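Local atomic coordinates of glycosyl hydrolase family 2, TIM barrel domain protein (Parabacteroides merdae ATCC 43184, PDB entry 6DXU), a protein that probably hydrolyses beta-glucuronides, as a glycoside hydrolase family 2 beta-glucuronidase of a human gut bacterium. Residues D[374-379]-D[417-422]. Numbering follows the deposited sequence.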
# COMPACT_ATOMS: atom_id res chain seq x y z
N ILE D 374 -15.12 -14.50 -34.44
CA ILE D 374 -14.15 -15.05 -35.39
C ILE D 374 -14.00 -16.55 -35.18
O ILE D 374 -14.01 -17.33 -36.14
CB ILE D 374 -12.80 -14.33 -35.25
CG1 ILE D 374 -12.92 -12.83 -35.56
CG2 ILE D 374 -11.74 -15.00 -36.16
CD1 ILE D 374 -13.36 -12.54 -37.02
N LEU D 375 -13.86 -16.99 -33.93
CA LEU D 375 -13.69 -18.42 -33.69
C LEU D 375 -14.91 -19.20 -34.13
O LEU D 375 -14.78 -20.29 -34.71
CB LEU D 375 -13.39 -18.68 -32.21
CG LEU D 375 -11.93 -18.26 -32.24
CD1 LEU D 375 -11.70 -16.93 -31.57
CD2 LEU D 375 -10.98 -19.37 -31.81
N ASP D 376 -16.11 -18.68 -33.84
CA ASP D 376 -17.32 -19.34 -34.31
C ASP D 376 -17.33 -19.44 -35.83
O ASP D 376 -17.79 -20.44 -36.40
CB ASP D 376 -18.56 -18.61 -33.81
CG ASP D 376 -18.90 -18.89 -32.35
OD1 ASP D 376 -18.44 -19.90 -31.77
OD2 ASP D 376 -19.69 -18.10 -31.80
N LEU D 377 -16.86 -18.39 -36.51
CA LEU D 377 -16.83 -18.42 -37.97
C LEU D 377 -15.83 -19.45 -38.48
O LEU D 377 -16.08 -20.11 -39.49
CB LEU D 377 -16.52 -17.03 -38.53
CG LEU D 377 -17.71 -16.08 -38.50
CD1 LEU D 377 -17.26 -14.63 -38.64
CD2 LEU D 377 -18.68 -16.47 -39.61
N CYS D 378 -14.70 -19.62 -37.79
CA CYS D 378 -13.75 -20.66 -38.19
C CYS D 378 -14.35 -22.05 -38.03
O CYS D 378 -14.12 -22.93 -38.87
CB CYS D 378 -12.45 -20.53 -37.40
SG CYS D 378 -11.47 -19.03 -37.82
N ASP D 379 -15.08 -22.28 -36.94
CA ASP D 379 -15.78 -23.56 -36.78
C ASP D 379 -16.76 -23.79 -37.92
O ASP D 379 -16.89 -24.91 -38.43
CB ASP D 379 -16.55 -23.59 -35.47
CG ASP D 379 -15.66 -23.70 -34.24
OD1 ASP D 379 -14.47 -24.06 -34.34
OD2 ASP D 379 -16.20 -23.42 -33.14
N HIS D 417 -11.59 -23.31 -25.57
CA HIS D 417 -11.32 -24.75 -25.53
C HIS D 417 -12.25 -25.56 -26.42
O HIS D 417 -11.83 -26.57 -27.00
CB HIS D 417 -11.47 -25.23 -24.08
CG HIS D 417 -11.51 -26.71 -23.94
ND1 HIS D 417 -12.69 -27.43 -23.98
CD2 HIS D 417 -10.53 -27.61 -23.69
CE1 HIS D 417 -12.43 -28.71 -23.81
NE2 HIS D 417 -11.12 -28.85 -23.62
N ASN D 418 -13.51 -25.16 -26.52
CA ASN D 418 -14.48 -26.03 -27.19
C ASN D 418 -14.45 -25.93 -28.71
O ASN D 418 -15.09 -26.75 -29.37
CB ASN D 418 -15.91 -25.73 -26.71
CG ASN D 418 -16.09 -25.91 -25.20
OD1 ASN D 418 -15.40 -26.71 -24.56
ND2 ASN D 418 -17.03 -25.16 -24.62
N HIS D 419 -13.74 -24.95 -29.28
CA HIS D 419 -13.79 -24.77 -30.73
C HIS D 419 -13.03 -25.87 -31.46
O HIS D 419 -11.81 -25.94 -31.33
CB HIS D 419 -13.22 -23.41 -31.12
CG HIS D 419 -14.05 -22.26 -30.63
ND1 HIS D 419 -15.26 -21.94 -31.18
CD2 HIS D 419 -13.86 -21.41 -29.59
CE1 HIS D 419 -15.78 -20.91 -30.53
NE2 HIS D 419 -14.94 -20.56 -29.56
N PRO D 420 -13.68 -26.69 -32.29
CA PRO D 420 -12.92 -27.71 -33.03
C PRO D 420 -11.89 -27.11 -33.98
O PRO D 420 -10.90 -27.78 -34.30
CB PRO D 420 -14.01 -28.51 -33.78
CG PRO D 420 -15.16 -27.57 -33.87
CD PRO D 420 -15.12 -26.75 -32.60
N ALA D 421 -12.07 -25.87 -34.42
CA ALA D 421 -11.08 -25.25 -35.31
C ALA D 421 -9.70 -25.17 -34.68
O ALA D 421 -8.69 -25.25 -35.39
CB ALA D 421 -11.56 -23.86 -35.73
N VAL D 422 -9.62 -24.97 -33.36
CA VAL D 422 -8.32 -24.67 -32.76
C VAL D 422 -7.47 -25.94 -32.71
O VAL D 422 -7.89 -26.97 -32.18
CB VAL D 422 -8.48 -24.07 -31.36
CG1 VAL D 422 -7.11 -23.78 -30.74
CG2 VAL D 422 -9.34 -22.80 -31.41
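The carboxylate of D379 grips the loop 417-422 with both oxygens. OD2 accepts a hydrogen bond from H419 ND1 at 2.6 Å, nearly straight at 168°; the acceptor lies in the imidazole plane, and the bond meets it on its syn side, 34° out of the carboxylate plane. OD1 receives the backbone A421 N at 3.0 Å, within the type I turn from H419 to V422, while P420 CD lies beside the same oxygen. With chi1 at -66°, H419 CG sits anti to its carbonyl carbon and the ring stands against helix 372-381. L375 CB lies over one face of the ring in a CH-pi contact, 3.6 Å from the centroid, and D376 OD1 approaches the ring edge at CE1, 3.1 Å away. Apolar contacts, L375 CD2 on V422 CG2 and C378 CB on A421 CB, continue the packing toward strand 384-388 of the TIM barrel. Replacing H419 with a leucine would probably leave D379 OD2 without its donor and E372, the partner of NE2, without its mate. Bonded at both nitrogens to acidic side chains, with a third carboxylate at its edge, the buried imidazole is probably biased toward the protonated, cationic form.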